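Local coordinates for uncharacterized protein (Bacteroides caccae, PDB 4R4K), which is of unknown function but adopts a cystatin-like fold and is a divergent member of the DUF4348 family, at residues Thr28-Pro33 with Trp116-Cys121; Pro37-Ala42 with Tyr126-Pro131; Glu87-Val92 with Phe108-Asp113. All blocks are in the same frame, centred on the assembly; numbering follows the deposited sequence. Where two conformers were deposited one is given.

Contact 1. Residues Thr28-Pro33 with Trp116-Cys121; sequences TRIKFP and WYVVDC. With ACT (acetate ion), chain E.
The Tyr117 ring lies between two basic side chains. In one of its two conformers Lys31 lays CE over the centre of one face, with NZ 4.0 Å from the Tyr117 ring centroid, a cation-pi contact that depends on this conformer. Arg29 passes on the opposite side, where its CD makes an off-centre CH-pi contact 4.3 Å from the same centroid. Thr28 O lies at the ring's edge, and Tyr117 OH bonds to Asp113.

Arg29 NH1 donates 2.9 Å to a lone pair of Trp116 O, which is tilted from the guanidinium plane; NH2 meets an acetate oxygen in plane at 3.0 Å and also forms a salt bridge with Glu10. The bend at chi2 (-54°) turns the chain so that it crosses the tyrosine at about a right angle. Backbones pair around Ile30 and Val118: Val118 N reaches Arg29 O at 2.8 Å, and Lys31 N approaches Val118 O at 2.9 Å. Ile30 CG1 packs on Val118 CB, and both side chains meet Phe19 of helix 12-21.

A single beta bridge lays a loop along an edge strand, 116-123, of the five-stranded cystatin-like sheet, before a classic bulge where Val119 and Asp120 both face Glu107.

Contact 2. Residues Pro37-Ala42 with Tyr126-Pro131; sequences PITLLA and YGYDLP
A water bridges Leu41 to the turn: it accepts from Leu41 N at 2.9 Å and donates to both Tyr128 O and Leu130 O, the latter at 2.7 Å from the water oxygen. A second water donates to both Thr39 O and Tyr126 O. No direct hydrogen bond crosses between strand 38-41 and residues 126-131.

The loop keeps its own shape through a type I turn from Gly127 to Leu130, in which Leu130 N bonds to Gly127 O at 3.0 Å. Onto this turn Leu40 lays its CD2 methyl, 3.5 Å from Gly127 O and 4.3 Å from Leu130 CB.

Ile38 meets Tyr126 by another route. Its CG1 stands beside the backbone N (chi1 -65°) and the chain then runs out extended, which brings CD1 over one ring face, displaced toward the rim and 3.7 Å from Tyr126 CD2. The CG2 branch rests on Tyr126 CB at 3.8 Å. At the end of the ring, Tyr126 OH bonds to Lys57 O, while helix 135-152 also packs on the ring. Replacing Ile38 by an alanine would probably leave this ring face without its methyl cover and open a gap beside Tyr126 CB. Tyr128, modelled in two conformers, lies obliquely across Thr39 and Leu41, and its finer contacts are doubtful.

Two waters therefore link the backbones where no direct bond does, and the side chains meet by apolar contact, so the join probably depends on those waters.

Contact 3. Residues Glu87-Val92 with Phe108-Asp113; sequences EPVHKV and FEQAAD
Backbone hydrogen bonds carry the pairing of Lys91 with Phe108. Phe108 N donates to Lys91 O at 2.8 Å and Lys91 N returns a bond to Phe108 O at 3.0 Å, making an antiparallel hydrogen-bonded pair; His90 and Glu109 next to it form a non-hydrogen-bonded pair. A third bond runs from Gln110 N to Val89 O at 2.9 Å, and a water bridges Val89 O to Gln110 O.

Among polar side chains, His90 and Glu109 run side by side. With CG anti to the backbone N (chi1 -169°), the imidazole turns so that Phe108 O lies in plane at its edge, 3.4 Å from His90 CD2, while Glu109 OE2 sits over one face toward the rim. Ring and carboxylate planes are 80° apart. Because OE2 stands above the face, NE2, whose hydrogen-bond partner is Glu107 OE2, is not directed at it. Lys91 NZ curls back to Glu87 O at 2.9 Å, arriving above that carbonyl plane, and also bonds to Asn86.

Apolar contact is lighter. Val89 CB meets Gln110 CB at 4.0 Å, their side chains crossing at about a right angle. On the sheet side shared with Lys91, Phe108 packs against helix 12-21, its ring edge-to-face with Phe12.

Residues 90-92 and 108-110 run at 170°, part of the hairpin of strands 90-97 and 104-110 in the antiparallel sheet that curves against a helix in the cystatin-like fold.

From the N terminus, the chain leaves helix 23-28 through 28-33, the first half of contact 1, then enters strand 38-41, the first half of contact 2. It next builds the sheet: residues 87-92 and 108-113 close contact 3, the shortest loop, around a single hairpin. Strand 116-123 follows, where 116-121 completes contact 1, and 126-131 completes contact 2 just before helix 135-152. Contacts 1 and 2 cross, while contact 3 lies within the span of each. Contacts 1 and 3 share the five-stranded sheet and touch through a probable hydrogen bond from Glu109 N to Tyr117 O; contact 2, across the chain's centre from contact 3, joins the two-stranded sheet to the loop before the last helix.

Contact 1. Residues Thr28-Pro33 with Trp116-Cys121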
loop_
_atom_site.group_PDB
_atom_site.type_symbol
_atom_site.label_atom_id
_atom_site.label_comp_id
_atom_site.label_asym_id
_atom_site.label_seq_id
_atom_site.Cartn_x
_atom_site.Cartn_y
_atom_site.Cartn_z
ATOM N N THR A 28 -6.703 6.654 -9.842
ATOM C CA THR A 28 -7.553 7.849 -9.596
ATOM C C THR A 28 -7.913 8.031 -8.131
ATOM O O THR A 28 -8.341 9.121 -7.734
ATOM C CB THR A 28 -8.886 7.847 -10.408
ATOM O OG1 THR A 28 -9.826 6.881 -9.919
ATOM C CG2 THR A 28 -8.647 7.672 -11.908
ATOM N N ARG A 29 -7.767 6.970 -7.325
ATOM C CA ARG A 29 -8.149 7.007 -5.913
ATOM C C ARG A 29 -6.987 6.976 -4.939
ATOM O O ARG A 29 -7.120 6.539 -3.800
ATOM C CB ARG A 29 -9.136 5.896 -5.615
ATOM C CG ARG A 29 -10.453 6.038 -6.328
ATOM C CD ARG A 29 -11.125 7.391 -6.090
ATOM N NE ARG A 29 -12.498 7.348 -6.560
ATOM C CZ ARG A 29 -13.519 6.826 -5.885
ATOM N NH1 ARG A 29 -13.379 6.334 -4.656
ATOM N NH2 ARG A 29 -14.706 6.796 -6.454
ATOM N N ILE A 30 -5.850 7.483 -5.384
ATOM C CA ILE A 30 -4.706 7.648 -4.521
ATOM C C ILE A 30 -4.305 9.113 -4.565
ATOM O O ILE A 30 -4.180 9.682 -5.652
ATOM C CB ILE A 30 -3.529 6.771 -4.960
ATOM C CG1 ILE A 30 -3.968 5.295 -5.007
ATOM C CG2 ILE A 30 -2.382 6.978 -3.979
ATOM C CD1 ILE A 30 -3.025 4.374 -5.751
ATOM N N LYS A 31 -4.166 9.724 -3.390
ATOM C CA LYS A 31 -3.779 11.134 -3.305
ATOM C C LYS A 31 -2.256 11.277 -3.200
ATOM O O LYS A 31 -1.691 11.199 -2.123
ATOM C CB LYS A 31 -4.490 11.822 -2.140
ATOM C CG LYS A 31 -5.989 12.028 -2.402
ATOM C CD LYS A 31 -6.691 12.754 -1.264
ATOM C CE LYS A 31 -8.022 13.397 -1.682
ATOM N NZ LYS A 31 -8.079 13.838 -3.108
ATOM N N PHE A 32 -1.612 11.465 -4.347
ATOM C CA PHE A 32 -0.177 11.641 -4.444
ATOM C C PHE A 32 0.183 13.118 -4.317
ATOM O O PHE A 32 -0.567 13.969 -4.792
ATOM C CB PHE A 32 0.333 11.134 -5.801
ATOM C CG PHE A 32 0.149 9.653 -6.019
ATOM C CD1 PHE A 32 0.932 8.731 -5.333
ATOM C CD2 PHE A 32 -0.788 9.162 -6.954
ATOM C CE1 PHE A 32 0.778 7.375 -5.543
ATOM C CE2 PHE A 32 -0.941 7.788 -7.173
ATOM C CZ PHE A 32 -0.161 6.896 -6.469
ATOM N N PRO A 33 1.356 13.423 -3.730
ATOM C CA PRO A 33 2.301 12.481 -3.135
ATOM C C PRO A 33 1.768 12.037 -1.804
ATOM O O PRO A 33 1.024 12.772 -1.151
ATOM C CB PRO A 33 3.584 13.307 -2.955
ATOM C CG PRO A 33 3.119 14.718 -2.912
ATOM C CD PRO A 33 1.896 14.799 -3.773
ATOM N N TRP A 116 -13.713 7.337 -1.344
ATOM C CA TRP A 116 -12.558 6.798 -0.638
ATOM C C TRP A 116 -11.278 6.987 -1.440
ATOM O O TRP A 116 -11.270 6.824 -2.666
ATOM C CB TRP A 116 -12.759 5.323 -0.347
ATOM C CG TRP A 116 -13.771 5.063 0.717
ATOM C CD1 TRP A 116 -15.080 4.750 0.532
ATOM C CD2 TRP A 116 -13.540 5.021 2.125
ATOM N NE1 TRP A 116 -15.684 4.546 1.739
ATOM C CE2 TRP A 116 -14.763 4.693 2.739
ATOM C CE3 TRP A 116 -12.425 5.240 2.932
ATOM C CZ2 TRP A 116 -14.909 4.593 4.125
ATOM C CZ3 TRP A 116 -12.561 5.117 4.304
ATOM C CH2 TRP A 116 -13.795 4.795 4.891
ATOM N N TYR A 117 -10.218 7.327 -0.726
ATOM C CA TYR A 117 -8.889 7.448 -1.282
ATOM C C TYR A 117 -7.860 6.819 -0.360
ATOM O O TYR A 117 -8.021 6.805 0.869
ATOM C CB TYR A 117 -8.486 8.906 -1.428
ATOM C CG TYR A 117 -9.309 9.675 -2.374
ATOM C CD1 TYR A 117 -10.473 10.262 -1.941
ATOM C CD2 TYR A 117 -8.933 9.852 -3.704
ATOM C CE1 TYR A 117 -11.238 10.975 -2.816
ATOM C CE2 TYR A 117 -9.708 10.558 -4.593
ATOM C CZ TYR A 117 -10.858 11.130 -4.119
ATOM O OH TYR A 117 -11.656 11.820 -4.972
ATOM N N VAL A 118 -6.787 6.352 -0.981
ATOM C CA VAL A 118 -5.567 6.051 -0.243
ATOM C C VAL A 118 -4.829 7.363 -0.037
ATOM O O VAL A 118 -4.610 8.096 -0.996
ATOM C CB VAL A 118 -4.683 5.060 -1.000
ATOM C CG1 VAL A 118 -3.311 4.958 -0.330
ATOM C CG2 VAL A 118 -5.370 3.712 -1.034
ATOM N N VAL A 119 -4.510 7.667 1.218
ATOM C CA VAL A 119 -3.759 8.879 1.550
ATOM C C VAL A 119 -2.347 8.631 2.050
ATOM O O VAL A 119 -1.530 9.556 2.070
ATOM C CB VAL A 119 -4.510 9.764 2.557
ATOM C CG1 VAL A 119 -5.846 10.220 1.971
ATOM C CG2 VAL A 119 -4.697 9.065 3.893
ATOM N N ASP A 120 -2.032 7.396 2.451
ATOM C CA ASP A 120 -0.681 7.078 2.850
ATOM C C ASP A 120 -0.441 5.596 2.701
ATOM O O ASP A 120 -1.389 4.788 2.713
ATOM C CB ASP A 120 -0.398 7.527 4.279
ATOM C CG ASP A 120 1.086 7.824 4.524
ATOM O OD1 ASP A 120 1.924 7.748 3.588
ATOM O OD2 ASP A 120 1.420 8.129 5.690
ATOM N N CYS A 121 0.819 5.250 2.547
ATOM C CA CYS A 121 1.197 3.865 2.421
ATOM C C CYS A 121 2.661 3.695 2.817
ATOM O O CYS A 121 3.505 4.534 2.494
ATOM C CB CYS A 121 0.981 3.385 0.999
ATOM S SG CYS A 121 1.545 1.695 0.654
HETATM C C ACT E . -15.145 7.915 -10.476
HETATM O O ACT E . -15.412 7.545 -9.323
HETATM O OXT ACT E . -15.474 9.051 -10.871
HETATM C CH3 ACT E . -14.423 6.983 -11.404
HETATM O O HOH W 1 -2.048 11.829 0.626
#

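Contact 2. Residues Pro37-Ala42 with Tyr126-Pro131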
loop_
_atom_site.group_PDB
_atom_site.type_symbol
_atom_site.label_atom_id
_atom_site.label_comp_id
_atom_site.label_asym_id
_atom_site.label_seq_id
_atom_site.Cartn_x
_atom_site.Cartn_y
_atom_site.Cartn_z
ATOM N N PRO A 37 6.859 10.287 2.938
ATOM C CA PRO A 37 7.765 9.986 1.835
ATOM C C PRO A 37 8.593 8.727 2.098
ATOM O O PRO A 37 8.602 8.194 3.203
ATOM C CB PRO A 37 8.682 11.212 1.791
ATOM C CG PRO A 37 8.722 11.695 3.192
ATOM C CD PRO A 37 7.360 11.397 3.775
ATOM N N ILE A 38 9.269 8.250 1.069
ATOM C CA ILE A 38 10.178 7.133 1.193
ATOM C C ILE A 38 11.439 7.677 1.860
ATOM O O ILE A 38 11.972 8.652 1.381
ATOM C CB ILE A 38 10.469 6.531 -0.196
ATOM C CG1 ILE A 38 9.174 5.914 -0.783
ATOM C CG2 ILE A 38 11.559 5.468 -0.131
ATOM C CD1 ILE A 38 9.187 5.743 -2.289
ATOM N N THR A 39 11.893 7.040 2.941
ATOM C CA THR A 39 13.106 7.439 3.670
ATOM C C THR A 39 14.135 6.303 3.628
ATOM O O THR A 39 13.883 5.204 4.115
ATOM C CB THR A 39 12.842 7.752 5.153
ATOM O OG1 THR A 39 11.878 8.791 5.250
ATOM C CG2 THR A 39 14.121 8.215 5.854
ATOM N N LEU A 40 15.301 6.610 3.073
ATOM C CA LEU A 40 16.412 5.648 2.934
ATOM C C LEU A 40 17.719 6.226 3.568
ATOM O O LEU A 40 17.839 7.444 3.684
ATOM C CB LEU A 40 16.614 5.367 1.446
ATOM C CG LEU A 40 15.358 4.944 0.647
ATOM C CD1 LEU A 40 15.648 4.885 -0.844
ATOM C CD2 LEU A 40 14.810 3.607 1.098
ATOM N N LEU A 41 18.661 5.388 4.005
ATOM C CA LEU A 41 19.991 5.872 4.466
ATOM C C LEU A 41 20.890 6.028 3.259
ATOM O O LEU A 41 20.976 5.112 2.449
ATOM C CB LEU A 41 20.667 4.884 5.434
ATOM C CG LEU A 41 20.811 5.148 6.923
ATOM C CD1 LEU A 41 21.962 4.314 7.469
ATOM C CD2 LEU A 41 21.037 6.618 7.214
ATOM N N ALA A 42 21.601 7.141 3.172
ATOM C CA ALA A 42 22.616 7.299 2.121
ATOM C C ALA A 42 23.790 6.336 2.330
ATOM O O ALA A 42 23.940 5.723 3.392
ATOM C CB ALA A 42 23.125 8.734 2.056
ATOM N N TYR A 126 9.927 -0.458 -0.642
ATOM C CA TYR A 126 10.798 0.639 -0.342
ATOM C C TYR A 126 11.146 0.704 1.149
ATOM O O TYR A 126 11.151 1.767 1.771
ATOM C CB TYR A 126 10.170 1.940 -0.797
ATOM C CG TYR A 126 9.690 1.931 -2.234
ATOM C CD1 TYR A 126 10.563 1.717 -3.270
ATOM C CD2 TYR A 126 8.358 2.128 -2.542
ATOM C CE1 TYR A 126 10.116 1.707 -4.573
ATOM C CE2 TYR A 126 7.890 2.116 -3.844
ATOM C CZ TYR A 126 8.768 1.899 -4.855
ATOM O OH TYR A 126 8.327 1.914 -6.145
ATOM N N GLY A 127 11.500 -0.444 1.710
ATOM C CA GLY A 127 11.856 -0.544 3.120
ATOM C C GLY A 127 13.090 0.243 3.492
ATOM O O GLY A 127 13.916 0.646 2.647
ATOM N N TYR A 128 13.244 0.449 4.790
ATOM C CA TYR A 128 14.389 1.184 5.270
ATOM C C TYR A 128 15.641 0.352 4.988
ATOM O O TYR A 128 16.707 0.902 4.932
ATOM C CB TYR A 128 14.299 1.477 6.755
ATOM C CG TYR A 128 15.328 2.491 7.190
ATOM C CD1 TYR A 128 15.106 3.855 6.994
ATOM C CD2 TYR A 128 16.520 2.098 7.766
ATOM C CE1 TYR A 128 16.034 4.798 7.383
ATOM C CE2 TYR A 128 17.457 3.031 8.154
ATOM C CZ TYR A 128 17.206 4.377 7.962
ATOM O OH TYR A 128 18.140 5.306 8.345
ATOM N N ASP A 129 15.499 -0.977 4.790
ATOM C CA ASP A 129 16.660 -1.837 4.458
ATOM C C ASP A 129 17.101 -1.792 2.999
ATOM O O ASP A 129 18.037 -2.494 2.613
ATOM C CB ASP A 129 16.447 -3.325 4.741
ATOM C CG ASP A 129 16.369 -3.657 6.208
ATOM O OD1 ASP A 129 16.832 -2.841 7.040
ATOM O OD2 ASP A 129 15.869 -4.768 6.511
ATOM N N LEU A 130 16.398 -1.030 2.175
ATOM C CA LEU A 130 16.807 -0.893 0.788
ATOM C C LEU A 130 17.966 0.081 0.580
ATOM O O LEU A 130 17.872 1.259 0.953
ATOM C CB LEU A 130 15.632 -0.430 -0.055
ATOM C CG LEU A 130 15.812 -0.331 -1.575
ATOM C CD1 LEU A 130 15.956 -1.731 -2.144
ATOM C CD2 LEU A 130 14.622 0.385 -2.187
ATOM N N PRO A 131 19.064 -0.397 -0.045
ATOM C CA PRO A 131 20.146 0.536 -0.356
ATOM C C PRO A 131 19.667 1.595 -1.328
ATOM O O PRO A 131 18.953 1.291 -2.279
ATOM C CB PRO A 131 21.209 -0.354 -1.004
ATOM C CG PRO A 131 20.929 -1.715 -0.495
ATOM C CD PRO A 131 19.440 -1.788 -0.354
HETATM O O HOH W 2 11.476 3.531 3.857
HETATM O O HOH W 3 18.291 2.614 3.299
#

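Contact 3. Residues Glu87-Val92 with Phe108-Asp113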
loop_
_atom_site.group_PDB
_atom_site.type_symbol
_atom_site.label_atom_id
_atom_site.label_comp_id
_atom_site.label_asym_id
_atom_site.label_seq_id
_atom_site.Cartn_x
_atom_site.Cartn_y
_atom_site.Cartn_z
ATOM N N GLU A 87 -12.781 2.546 11.115
ATOM C CA GLU A 87 -13.769 3.555 11.458
ATOM C C GLU A 87 -14.568 3.939 10.213
ATOM O O GLU A 87 -14.136 3.701 9.080
ATOM C CB GLU A 87 -13.090 4.791 12.058
ATOM C CG GLU A 87 -12.221 4.442 13.277
ATOM C CD GLU A 87 -13.049 4.073 14.498
ATOM O OE1 GLU A 87 -14.214 4.526 14.593
ATOM O OE2 GLU A 87 -12.542 3.339 15.377
ATOM N N PRO A 88 -15.751 4.540 10.416
ATOM C CA PRO A 88 -16.590 4.876 9.269
ATOM C C PRO A 88 -15.909 5.635 8.131
ATOM O O PRO A 88 -16.249 5.394 6.985
ATOM C CB PRO A 88 -17.712 5.722 9.898
ATOM C CG PRO A 88 -17.860 5.137 11.262
ATOM C CD PRO A 88 -16.459 4.780 11.693
ATOM N N VAL A 89 -15.026 6.583 8.417
ATOM C CA VAL A 89 -14.405 7.403 7.338
ATOM C C VAL A 89 -12.888 7.279 7.288
ATOM O O VAL A 89 -12.217 8.048 6.589
ATOM C CB VAL A 89 -14.751 8.919 7.428
ATOM C CG1 VAL A 89 -16.251 9.143 7.329
ATOM C CG2 VAL A 89 -14.161 9.565 8.676
ATOM N N HIS A 90 -12.342 6.306 8.011
ATOM C CA HIS A 90 -10.886 6.190 8.181
ATOM C C HIS A 90 -10.550 4.742 8.496
ATOM O O HIS A 90 -11.003 4.183 9.508
ATOM C CB HIS A 90 -10.436 7.114 9.320
ATOM C CG HIS A 90 -8.955 7.289 9.437
ATOM N ND1 HIS A 90 -8.364 7.830 10.563
ATOM C CD2 HIS A 90 -7.940 6.977 8.592
ATOM C CE1 HIS A 90 -7.054 7.869 10.395
ATOM N NE2 HIS A 90 -6.769 7.353 9.209
ATOM N N LYS A 91 -9.768 4.122 7.610
ATOM C CA LYS A 91 -9.361 2.748 7.793
ATOM C C LYS A 91 -7.860 2.592 7.564
ATOM O O LYS A 91 -7.275 3.290 6.737
ATOM C CB LYS A 91 -10.167 1.834 6.884
ATOM C CG LYS A 91 -11.673 1.933 7.158
ATOM C CD LYS A 91 -12.455 0.866 6.455
ATOM C CE LYS A 91 -13.935 1.199 6.403
ATOM N NZ LYS A 91 -14.568 1.174 7.750
ATOM N N VAL A 92 -7.239 1.666 8.288
ATOM C CA VAL A 92 -5.830 1.363 8.123
ATOM C C VAL A 92 -5.675 -0.162 8.058
ATOM O O VAL A 92 -6.200 -0.884 8.897
ATOM C CB VAL A 92 -4.943 1.893 9.260
ATOM C CG1 VAL A 92 -3.496 1.449 9.063
ATOM C CG2 VAL A 92 -5.042 3.399 9.360
ATOM N N PHE A 108 -6.649 4.611 4.354
ATOM C CA PHE A 108 -7.766 5.013 3.515
ATOM C C PHE A 108 -8.601 6.047 4.258
ATOM O O PHE A 108 -8.816 5.933 5.473
ATOM C CB PHE A 108 -8.710 3.850 3.256
ATOM C CG PHE A 108 -8.092 2.696 2.548
ATOM C CD1 PHE A 108 -8.082 2.628 1.155
ATOM C CD2 PHE A 108 -7.567 1.662 3.275
ATOM C CE1 PHE A 108 -7.538 1.531 0.526
ATOM C CE2 PHE A 108 -7.017 0.570 2.656
ATOM C CZ PHE A 108 -7.015 0.495 1.279
ATOM N N GLU A 109 -9.024 7.077 3.537
ATOM C CA GLU A 109 -9.891 8.092 4.122
ATOM C C GLU A 109 -11.011 8.397 3.147
ATOM O O GLU A 109 -10.789 8.461 1.926
ATOM C CB GLU A 109 -9.094 9.351 4.469
ATOM C CG GLU A 109 -8.129 9.124 5.609
ATOM C CD GLU A 109 -7.458 10.388 6.116
ATOM O OE1 GLU A 109 -7.445 11.403 5.387
ATOM O OE2 GLU A 109 -6.928 10.345 7.249
ATOM N N GLN A 110 -12.207 8.574 3.698
ATOM C CA GLN A 110 -13.330 8.978 2.916
ATOM C C GLN A 110 -13.337 10.498 2.945
ATOM O O GLN A 110 -13.478 11.120 4.007
ATOM C CB GLN A 110 -14.633 8.404 3.449
ATOM C CG GLN A 110 -15.755 8.558 2.436
ATOM C CD GLN A 110 -17.121 8.373 3.043
ATOM O OE1 GLN A 110 -17.447 9.032 4.006
ATOM N NE2 GLN A 110 -17.910 7.494 2.492
ATOM N N ALA A 111 -13.168 11.073 1.764
ATOM C CA ALA A 111 -13.010 12.511 1.617
ATOM C C ALA A 111 -14.359 13.245 1.708
ATOM O O ALA A 111 -15.418 12.618 1.760
ATOM C CB ALA A 111 -12.351 12.818 0.300
ATOM N N ALA A 112 -14.304 14.577 1.749
ATOM C CA ALA A 112 -15.515 15.398 1.866
ATOM C C ALA A 112 -16.521 15.161 0.736
ATOM O O ALA A 112 -17.721 15.256 0.965
ATOM C CB ALA A 112 -15.166 16.883 1.963
ATOM N N ASP A 113 -16.027 14.777 -0.443
ATOM C CA ASP A 113 -16.886 14.377 -1.561
ATOM C C ASP A 113 -17.563 12.986 -1.412
ATOM O O ASP A 113 -18.407 12.637 -2.234
ATOM C CB ASP A 113 -16.125 14.449 -2.891
ATOM C CG ASP A 113 -14.939 13.484 -2.968
ATOM O OD1 ASP A 113 -14.767 12.655 -2.057
ATOM O OD2 ASP A 113 -14.177 13.547 -3.952
HETATM O O HOH W 4 -11.729 10.969 6.789
#